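Local coordinates for protein Na-translocating NADH-quinone reductase subunit C NqrC (Shewanella oneidensis, PDB 4XHF) that binds flavin mononucleotide in an FMN-binding domain and belongs, as subunit C, to a larger flavoprotein complex, at residues K65-L70 with F120-D125; I72-G77 with K111-D116; V132-Y137 with F233-E238. One frame throughout, in Å; residues are numbered along the deposited sequence.

Contact 1 (K65-L70 with F120-D125)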
loop_
_atom_site.group_PDB
_atom_site.type_symbol
_atom_site.label_atom_id
_atom_site.label_comp_id
_atom_site.label_asym_id
_atom_site.label_seq_id
_atom_site.Cartn_x
_atom_site.Cartn_y
_atom_site.Cartn_z
ATOM N N LYS A 65 -11.045 -15.154 -7.343
ATOM C CA LYS A 65 -12.033 -15.676 -6.407
ATOM C C LYS A 65 -12.024 -14.933 -5.078
ATOM O O LYS A 65 -13.080 -14.653 -4.513
ATOM C CB LYS A 65 -11.789 -17.166 -6.157
ATOM C CG LYS A 65 -12.757 -17.803 -5.164
ATOM C CD LYS A 65 -14.207 -17.564 -5.566
ATOM C CE LYS A 65 -15.172 -18.462 -4.807
ATOM N NZ LYS A 65 -15.216 -18.187 -3.343
ATOM N N SER A 66 -10.832 -14.613 -4.586
ATOM C CA SER A 66 -10.681 -14.125 -3.218
ATOM C C SER A 66 -10.452 -12.618 -3.105
ATOM O O SER A 66 -10.341 -12.099 -1.994
ATOM C CB SER A 66 -9.523 -14.860 -2.538
ATOM O OG SER A 66 -9.797 -16.246 -2.434
ATOM N N VAL A 67 -10.386 -11.919 -4.238
ATOM C CA VAL A 67 -10.107 -10.484 -4.223
ATOM C C VAL A 67 -11.140 -9.705 -5.031
ATOM O O VAL A 67 -11.540 -10.119 -6.120
ATOM C CB VAL A 67 -8.691 -10.172 -4.768
ATOM C CG1 VAL A 67 -8.384 -8.686 -4.648
ATOM C CG2 VAL A 67 -7.637 -10.973 -4.018
ATOM N N LYS A 68 -11.564 -8.576 -4.468
ATOM C CA LYS A 68 -12.494 -7.662 -5.118
ATOM C C LYS A 68 -11.833 -6.302 -5.322
ATOM O O LYS A 68 -11.737 -5.515 -4.381
ATOM C CB LYS A 68 -13.768 -7.507 -4.285
ATOM C CG LYS A 68 -14.790 -6.556 -4.879
ATOM C CD LYS A 68 -16.132 -6.665 -4.161
ATOM C CE LYS A 68 -16.647 -5.303 -3.729
ATOM N NZ LYS A 68 -17.829 -5.382 -2.820
ATOM N N PRO A 69 -11.357 -6.026 -6.546
ATOM C CA PRO A 69 -10.771 -4.709 -6.814
ATOM C C PRO A 69 -11.818 -3.604 -6.762
ATOM O O PRO A 69 -12.948 -3.803 -7.209
ATOM C CB PRO A 69 -10.194 -4.853 -8.228
ATOM C CG PRO A 69 -10.090 -6.321 -8.466
ATOM C CD PRO A 69 -11.219 -6.928 -7.701
ATOM N N LEU A 70 -11.435 -2.456 -6.213
ATOM C CA LEU A 70 -12.340 -1.325 -6.071
ATOM C C LEU A 70 -11.641 -0.022 -6.401
ATOM O O LEU A 70 -10.498 0.193 -6.008
ATOM C CB LEU A 70 -12.891 -1.247 -4.648
ATOM C CG LEU A 70 -13.823 -2.364 -4.190
ATOM C CD1 LEU A 70 -14.048 -2.263 -2.697
ATOM C CD2 LEU A 70 -15.139 -2.280 -4.932
ATOM N N PHE A 120 -8.105 -3.056 -2.792
ATOM C CA PHE A 120 -8.474 -4.461 -2.919
ATOM C C PHE A 120 -8.972 -5.035 -1.598
ATOM O O PHE A 120 -8.258 -5.011 -0.600
ATOM C CB PHE A 120 -7.282 -5.282 -3.407
ATOM C CG PHE A 120 -6.660 -4.761 -4.666
ATOM C CD1 PHE A 120 -5.663 -3.801 -4.615
ATOM C CD2 PHE A 120 -7.060 -5.242 -5.898
ATOM C CE1 PHE A 120 -5.086 -3.323 -5.774
ATOM C CE2 PHE A 120 -6.488 -4.769 -7.061
ATOM C CZ PHE A 120 -5.499 -3.809 -6.999
ATOM N N LYS A 121 -10.199 -5.547 -1.601
ATOM C CA LYS A 121 -10.715 -6.305 -0.468
ATOM C C LYS A 121 -10.339 -7.768 -0.653
ATOM O O LYS A 121 -10.568 -8.333 -1.720
ATOM C CB LYS A 121 -12.232 -6.157 -0.346
ATOM C CG LYS A 121 -12.699 -4.787 0.122
ATOM C CD LYS A 121 -14.215 -4.732 0.223
ATOM C CE LYS A 121 -14.702 -3.364 0.664
ATOM N NZ LYS A 121 -16.187 -3.307 0.739
ATOM N N VAL A 122 -9.760 -8.371 0.382
ATOM C CA VAL A 122 -9.303 -9.757 0.314
ATOM C C VAL A 122 -10.085 -10.627 1.294
ATOM O O VAL A 122 -10.238 -10.272 2.463
ATOM C CB VAL A 122 -7.797 -9.866 0.616
ATOM C CG1 VAL A 122 -7.302 -11.284 0.363
ATOM C CG2 VAL A 122 -7.013 -8.864 -0.226
ATOM N N PHE A 123 -10.570 -11.765 0.806
ATOM C CA PHE A 123 -11.388 -12.676 1.603
ATOM C C PHE A 123 -10.714 -14.039 1.749
ATOM O O PHE A 123 -10.066 -14.521 0.821
ATOM C CB PHE A 123 -12.768 -12.847 0.962
ATOM C CG PHE A 123 -13.500 -11.553 0.743
ATOM C CD1 PHE A 123 -14.335 -11.039 1.721
ATOM C CD2 PHE A 123 -13.352 -10.849 -0.441
ATOM C CE1 PHE A 123 -15.008 -9.850 1.521
ATOM C CE2 PHE A 123 -14.023 -9.661 -0.644
ATOM C CZ PHE A 123 -14.851 -9.161 0.339
ATOM N N ASP A 124 -10.871 -14.658 2.915
ATOM C CA ASP A 124 -10.363 -16.005 3.127
ATOM C C ASP A 124 -11.298 -17.010 2.466
ATOM O O ASP A 124 -12.304 -16.627 1.869
ATOM C CB ASP A 124 -10.214 -16.307 4.621
ATOM C CG ASP A 124 -11.507 -16.105 5.397
ATOM O OD1 ASP A 124 -12.602 -16.235 4.811
ATOM O OD2 ASP A 124 -11.427 -15.821 6.611
ATOM N N ASP A 125 -10.977 -18.292 2.588
ATOM C CA ASP A 125 -11.799 -19.338 1.991
ATOM C C ASP A 125 -13.203 -19.363 2.592
ATOM O O ASP A 125 -14.152 -19.821 1.955
ATOM C CB ASP A 125 -11.129 -20.700 2.167
ATOM C CG ASP A 125 -9.758 -20.755 1.527
ATOM O OD1 ASP A 125 -9.117 -19.690 1.406
ATOM O OD2 ASP A 125 -9.322 -21.861 1.143
HETATM O O HOH W 1 -12.276 -16.690 -0.904
HETATM O O HOH W 2 -8.002 -16.686 0.525
#

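Contact 2 (I72-G77 with K111-D116)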
loop_
_atom_site.group_PDB
_atom_site.type_symbol
_atom_site.label_atom_id
_atom_site.label_comp_id
_atom_site.label_asym_id
_atom_site.label_seq_id
_atom_site.Cartn_x
_atom_site.Cartn_y
_atom_site.Cartn_z
ATOM N N ILE A 72 -12.080 3.767 -5.459
ATOM C CA ILE A 72 -12.783 4.548 -4.451
ATOM C C ILE A 72 -12.382 6.013 -4.514
ATOM O O ILE A 72 -11.242 6.347 -4.836
ATOM C CB ILE A 72 -12.521 4.002 -3.024
ATOM C CG1 ILE A 72 -11.033 4.071 -2.670
ATOM C CG2 ILE A 72 -13.028 2.573 -2.906
ATOM C CD1 ILE A 72 -10.664 5.253 -1.800
ATOM N N ASN A 73 -13.340 6.882 -4.214
ATOM C CA ASN A 73 -13.083 8.308 -4.098
ATOM C C ASN A 73 -12.445 8.612 -2.750
ATOM O O ASN A 73 -13.047 8.382 -1.703
ATOM C CB ASN A 73 -14.381 9.095 -4.263
ATOM C CG ASN A 73 -14.153 10.587 -4.323
ATOM O OD1 ASN A 73 -13.979 11.244 -3.299
ATOM N ND2 ASN A 73 -14.157 11.135 -5.531
ATOM N N LEU A 74 -11.221 9.124 -2.782
ATOM C CA LEU A 74 -10.448 9.332 -1.564
ATOM C C LEU A 74 -11.085 10.347 -0.619
ATOM O O LEU A 74 -11.028 10.185 0.599
ATOM C CB LEU A 74 -9.028 9.775 -1.922
ATOM C CG LEU A 74 -8.112 8.664 -2.443
ATOM C CD1 LEU A 74 -6.876 9.250 -3.103
ATOM C CD2 LEU A 74 -7.715 7.722 -1.317
ATOM N N ASP A 75 -11.698 11.387 -1.176
ATOM C CA ASP A 75 -12.300 12.438 -0.363
ATOM C C ASP A 75 -13.574 11.974 0.337
ATOM O O ASP A 75 -13.798 12.299 1.505
ATOM C CB ASP A 75 -12.607 13.665 -1.224
ATOM C CG ASP A 75 -11.355 14.397 -1.669
ATOM O OD1 ASP A 75 -10.392 14.477 -0.877
ATOM O OD2 ASP A 75 -11.332 14.895 -2.815
ATOM N N THR A 76 -14.401 11.213 -0.374
ATOM C CA THR A 76 -15.704 10.801 0.144
ATOM C C THR A 76 -15.691 9.381 0.700
ATOM O O THR A 76 -16.480 9.046 1.583
ATOM C CB THR A 76 -16.791 10.882 -0.946
ATOM O OG1 THR A 76 -16.569 9.865 -1.929
ATOM C CG2 THR A 76 -16.783 12.248 -1.616
ATOM N N GLY A 77 -14.796 8.549 0.177
ATOM C CA GLY A 77 -14.743 7.151 0.563
ATOM C C GLY A 77 -15.718 6.297 -0.230
ATOM O O GLY A 77 -15.816 5.089 -0.009
ATOM N N LYS A 111 3.468 15.943 -4.379
ATOM C CA LYS A 111 3.128 17.141 -5.154
ATOM C C LYS A 111 1.681 17.163 -5.649
ATOM O O LYS A 111 1.004 18.184 -5.540
ATOM C CB LYS A 111 4.076 17.286 -6.349
ATOM C CG LYS A 111 5.529 17.530 -5.964
ATOM C CD LYS A 111 5.764 18.957 -5.481
ATOM C CE LYS A 111 5.601 19.975 -6.606
ATOM N NZ LYS A 111 6.010 21.345 -6.195
ATOM N N THR A 112 1.211 16.048 -6.197
ATOM C CA THR A 112 -0.159 15.955 -6.679
ATOM C C THR A 112 -0.744 14.602 -6.288
ATOM O O THR A 112 -0.018 13.614 -6.186
ATOM C CB THR A 112 -0.233 16.154 -8.211
ATOM O OG1 THR A 112 -1.598 16.100 -8.646
ATOM C CG2 THR A 112 0.575 15.091 -8.941
ATOM N N ARG A 113 -2.052 14.572 -6.051
ATOM C CA ARG A 113 -2.735 13.353 -5.634
ATOM C C ARG A 113 -3.964 13.088 -6.496
ATOM O O ARG A 113 -4.768 13.986 -6.732
ATOM C CB ARG A 113 -3.145 13.450 -4.164
ATOM C CG ARG A 113 -3.554 12.124 -3.542
ATOM C CD ARG A 113 -4.600 12.316 -2.457
ATOM N NE ARG A 113 -5.872 12.775 -3.008
ATOM C CZ ARG A 113 -6.930 13.116 -2.281
ATOM N NH1 ARG A 113 -6.884 13.059 -0.956
ATOM N NH2 ARG A 113 -8.041 13.521 -2.882
ATOM N N ALA A 114 -4.107 11.850 -6.958
ATOM C CA ALA A 114 -5.289 11.448 -7.706
ATOM C C ALA A 114 -6.527 11.569 -6.829
ATOM O O ALA A 114 -6.439 11.483 -5.605
ATOM C CB ALA A 114 -5.140 10.026 -8.218
ATOM N N ASN A 115 -7.682 11.770 -7.454
ATOM C CA ASN A 115 -8.935 11.847 -6.715
ATOM C C ASN A 115 -9.400 10.462 -6.286
ATOM O O ASN A 115 -9.978 10.300 -5.211
ATOM C CB ASN A 115 -10.016 12.525 -7.558
ATOM C CG ASN A 115 -9.724 13.990 -7.812
ATOM O OD1 ASN A 115 -9.003 14.634 -7.049
ATOM N ND2 ASN A 115 -10.289 14.528 -8.886
ATOM N N ASP A 116 -9.134 9.471 -7.135
ATOM C CA ASP A 116 -9.530 8.090 -6.875
ATOM C C ASP A 116 -8.318 7.187 -6.684
ATOM O O ASP A 116 -7.281 7.380 -7.318
ATOM C CB ASP A 116 -10.387 7.544 -8.022
ATOM C CG ASP A 116 -11.659 8.340 -8.238
ATOM O OD1 ASP A 116 -12.082 9.060 -7.309
ATOM O OD2 ASP A 116 -12.240 8.240 -9.338
HETATM O O HOH W 3 -13.303 10.996 -8.681
#

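Contact 3 (V132-Y137 with F233-E238)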
loop_
_atom_site.group_PDB
_atom_site.type_symbol
_atom_site.label_atom_id
_atom_site.label_comp_id
_atom_site.label_asym_id
_atom_site.label_seq_id
_atom_site.Cartn_x
_atom_site.Cartn_y
_atom_site.Cartn_z
ATOM N N VAL A 132 -7.608 -5.549 3.700
ATOM C CA VAL A 132 -7.779 -4.593 2.618
ATOM C C VAL A 132 -6.397 -4.109 2.203
ATOM O O VAL A 132 -5.645 -3.575 3.020
ATOM C CB VAL A 132 -8.667 -3.399 3.026
ATOM C CG1 VAL A 132 -8.897 -2.471 1.838
ATOM C CG2 VAL A 132 -10.001 -3.889 3.575
ATOM N N VAL A 133 -6.056 -4.330 0.939
ATOM C CA VAL A 133 -4.764 -3.923 0.408
ATOM C C VAL A 133 -4.908 -2.586 -0.305
ATOM O O VAL A 133 -5.741 -2.441 -1.204
ATOM C CB VAL A 133 -4.193 -4.975 -0.561
ATOM C CG1 VAL A 133 -2.762 -4.627 -0.942
ATOM C CG2 VAL A 133 -4.257 -6.366 0.064
ATOM N N VAL A 134 -4.098 -1.614 0.105
ATOM C CA VAL A 134 -4.134 -0.278 -0.483
ATOM C C VAL A 134 -2.758 0.127 -1.002
ATOM O O VAL A 134 -1.738 -0.255 -0.429
ATOM C CB VAL A 134 -4.620 0.778 0.533
ATOM C CG1 VAL A 134 -6.001 0.426 1.042
ATOM C CG2 VAL A 134 -3.642 0.911 1.697
ATOM N N PRO A 135 -2.725 0.903 -2.094
ATOM C CA PRO A 135 -1.457 1.415 -2.615
ATOM C C PRO A 135 -0.942 2.593 -1.800
ATOM O O PRO A 135 -1.730 3.421 -1.343
ATOM C CB PRO A 135 -1.817 1.854 -4.034
ATOM C CG PRO A 135 -3.250 2.243 -3.937
ATOM C CD PRO A 135 -3.858 1.287 -2.952
ATOM N N PHE A 136 0.370 2.662 -1.619
ATOM C CA PHE A 136 0.986 3.816 -0.991
ATOM C C PHE A 136 2.281 4.115 -1.718
ATOM O O PHE A 136 2.912 3.219 -2.280
ATOM C CB PHE A 136 1.244 3.569 0.497
ATOM C CG PHE A 136 2.455 2.736 0.769
ATOM C CD1 PHE A 136 2.473 1.393 0.444
ATOM C CD2 PHE A 136 3.576 3.296 1.350
ATOM C CE1 PHE A 136 3.584 0.622 0.696
ATOM C CE2 PHE A 136 4.692 2.531 1.603
ATOM C CZ PHE A 136 4.696 1.191 1.276
ATOM N N TYR A 137 2.662 5.384 -1.728
ATOM C CA TYR A 137 3.934 5.780 -2.301
ATOM C C TYR A 137 4.341 7.141 -1.770
ATOM O O TYR A 137 3.509 7.902 -1.277
ATOM C CB TYR A 137 3.868 5.794 -3.831
ATOM C CG TYR A 137 2.934 6.829 -4.417
ATOM C CD1 TYR A 137 1.570 6.590 -4.506
ATOM C CD2 TYR A 137 3.420 8.037 -4.899
ATOM C CE1 TYR A 137 0.714 7.531 -5.046
ATOM C CE2 TYR A 137 2.573 8.983 -5.442
ATOM C CZ TYR A 137 1.222 8.725 -5.515
ATOM O OH TYR A 137 0.378 9.667 -6.054
ATOM N N PHE A 233 1.067 9.679 5.375
ATOM C CA PHE A 233 0.172 10.432 4.504
ATOM C C PHE A 233 -1.010 9.596 4.043
ATOM O O PHE A 233 -2.157 10.033 4.112
ATOM C CB PHE A 233 0.909 10.954 3.271
ATOM C CG PHE A 233 -0.001 11.620 2.275
ATOM C CD1 PHE A 233 -0.372 12.945 2.439
ATOM C CD2 PHE A 233 -0.509 10.916 1.194
ATOM C CE1 PHE A 233 -1.219 13.558 1.536
ATOM C CE2 PHE A 233 -1.359 11.527 0.290
ATOM C CZ PHE A 233 -1.713 12.849 0.461
ATOM N N TRP A 234 -0.724 8.394 3.557
ATOM C CA TRP A 234 -1.741 7.585 2.900
ATOM C C TRP A 234 -2.695 6.922 3.879
ATOM O O TRP A 234 -3.773 6.480 3.490
ATOM C CB TRP A 234 -1.075 6.543 2.008
ATOM C CG TRP A 234 -0.656 7.147 0.712
ATOM C CD1 TRP A 234 0.613 7.432 0.304
ATOM C CD2 TRP A 234 -1.525 7.581 -0.339
ATOM N NE1 TRP A 234 0.590 8.005 -0.945
ATOM C CE2 TRP A 234 -0.711 8.108 -1.360
ATOM C CE3 TRP A 234 -2.911 7.570 -0.516
ATOM C CZ2 TRP A 234 -1.240 8.617 -2.544
ATOM C CZ3 TRP A 234 -3.433 8.073 -1.691
ATOM C CH2 TRP A 234 -2.599 8.591 -2.690
ATOM N N PHE A 235 -2.306 6.862 5.148
ATOM C CA PHE A 235 -3.225 6.445 6.204
ATOM C C PHE A 235 -3.707 7.663 6.992
ATOM O O PHE A 235 -4.351 7.531 8.035
ATOM C CB PHE A 235 -2.558 5.422 7.124
ATOM C CG PHE A 235 -2.365 4.083 6.480
ATOM C CD1 PHE A 235 -3.437 3.224 6.302
ATOM C CD2 PHE A 235 -1.116 3.689 6.035
ATOM C CE1 PHE A 235 -3.264 1.994 5.703
ATOM C CE2 PHE A 235 -0.937 2.462 5.434
ATOM C CZ PHE A 235 -2.011 1.612 5.268
ATOM N N GLY A 236 -3.402 8.849 6.470
ATOM C CA GLY A 236 -3.802 10.098 7.090
ATOM C C GLY A 236 -5.089 10.637 6.499
ATOM O O GLY A 236 -5.727 9.981 5.675
ATOM N N VAL A 237 -5.457 11.848 6.905
ATOM C CA VAL A 237 -6.746 12.427 6.547
ATOM C C VAL A 237 -6.884 12.674 5.048
ATOM O O VAL A 237 -7.996 12.693 4.520
ATOM C CB VAL A 237 -6.981 13.750 7.303
ATOM C CG1 VAL A 237 -6.934 13.509 8.805
ATOM C CG2 VAL A 237 -5.951 14.795 6.905
ATOM N N GLU A 238 -5.758 12.861 4.364
ATOM C CA GLU A 238 -5.772 13.067 2.918
ATOM C C GLU A 238 -5.534 11.751 2.174
ATOM O O GLU A 238 -5.386 11.739 0.953
ATOM C CB GLU A 238 -4.720 14.109 2.513
ATOM C CG GLU A 238 -4.898 15.455 3.216
ATOM C CD GLU A 238 -4.105 16.582 2.577
ATOM O OE1 GLU A 238 -4.540 17.098 1.526
ATOM O OE2 GLU A 238 -3.054 16.961 3.134
#

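Contact 1 (K65-L70 with F120-D125)
Strands 67-70 and 120-123 run antiparallel, their short axes 4.6 Å apart at 168°, with Val67 opposite Val122 and Pro69 opposite Phe120 in non-hydrogen-bonded pairs on either side of the hydrogen-bonded pair Lys68-Lys121. Lys68 N donates to Lys121 O at 2.9 Å, and Phe123 N to Ser66 O at 2.8 Å; the return bond from Lys121 N to Lys68 O is longer, 3.2 Å. On the face carrying Val67, Pro69 and Phe120, the Val67 branch CG1, swung away from the backbone N (chi1 -176°), lies 3.8 Å from Phe120 CB, while Pro69 CB lies 3.9 Å from CE2 of the Phe120 ring. On the face of Lys68 and Lys121, Leu70 CD1 packs against the extended Lys121 chain, 3.6 Å from its CE, and Lys68 NZ and Lys121 NZ approach to 4.4 Å, a like-charge pair at the surface. Near the end of the strand pair, one water bridges Ser66 OG and Asp124 O. This regular antiparallel ladder begins at Val67, as helix 58-66 gives way; its apolar face packs on Leu41, Val45 and Leu46 of helix 29-48 and Phe63 of helix 58-66, the other bears lysines, and strand 129-139 pairs with the other edge of strand 120-123.

Contact 2 (I72-G77 with K111-D116)
Asn73, paired with Asp116 across the two strands, has its side-chain oxygen held by Thr76: Thr76 N donates to Asn73 OD1 at 3.0 Å on a lone pair, and Thr76 OG1 adds a weak bond. The amide reaches forward to that turn because CG stands opposite the backbone N (chi1 -173°), giving an Asx motif where strand 67-73 ends and the chain curls round to Gly77. Its nitrogen faces the other way: Asn73 ND2 lies 3.4 Å from Asp116 OD1, and a water donating to Asp116 OD1 at 2.7 Å is a weak acceptor for the amide. Between the backbones, Leu74 N binds Asn115 O at 3.0 Å.

Beyond this bond the contact is built on Arg113. Leu74 CD1 sits over one face of the guanidinium, off centre, 3.7 Å from Arg113 NE. At the edge of that group, in its plane, Arg113 NH2 makes a nearly straight (171°) salt bridge of 3.2 Å to Asp75 OD1, which it meets from 48° above the carboxylate plane. Arg113 NE turns back to its own neighbour, Ala114 O, at 3.0 Å, and NH1 donates to Glu238 O. All three guanidinium nitrogens are thus engaged, which fixes the rotation of the flat group against Leu74. Asp75 would balance the charge of Arg113, and the two carbonyl oxygens would stabilise it further through their dipoles. The closeness of Asp116 OD1 to Asp80 OD2 may raise the proton affinity of one of the two acids, an effect that the water donating to Asp116 OD1 would ease.

Contact 3 (V132-Y137 with F233-E238)
Trp234 and Tyr137 make the tight half of this contact. The indole nitrogen Trp234 NE1 donates to Tyr137 O at 2.9 Å; the oxygen lies in the ring plane and offers a lone pair, although the bond is bent to 133°. The Tyr137 side chain is folded between its own backbone N and carbonyl carbon (chi1 65°), which sets one face of its ring toward the indole, NE1 lying over it near the rim; Tyr137 CE1 approaches Trp234 CZ2 to 3.4 Å, with the planes oblique at 41°. One face of the indole rests on the strand backbone, where Phe136 CA makes a CH-pi contact 4.1 Å from the centroid of the five-membered ring. Phe233 CD2 lies over the opposite face, so the indole is sandwiched between its helical neighbour and the strand.

Packing is looser toward the start of the strand. Of the Phe136 side chain, CB meets the indole, 3.9 Å from Trp234 CD1, while the ring leads away to Val149. Val134 CG2 meets the Phe235 ring at CZ, 4.0 Å away. After Phe235 the 233-238 segment turns away from strand 129-139. The contact thus fastens the C-terminal end of helix 221-234, whose first residues Thr221, Met222 and Thr223 line the flavin mononucleotide pocket, onto strand 129-139, between Arg113 of strand 113-123 and Phe244 of helix 241-249.

How the contacts relate
The centres of contacts 1 and 2 lie about 21 Å apart along the same pair of strands, 67-73 and 113-123. Contact 1 is regular pairing with one face turned to helices; contact 2 lies where the pairing gives way to a turn, and side-chain polar bonds take a larger share. Contact 3, its centre about 6 Å from the centre of the chain, is the core one: mostly aromatic, it joins a helix end to a strand, whereas the other two are partly buried. It meets contact 1 through sheet pairing of Phe120 O with Val133 N, and contact 2 through Arg113 and Leu74, both packed on Trp234. Strand 113-123 thus belongs to contacts 1 and 2 and is touched by contact 3.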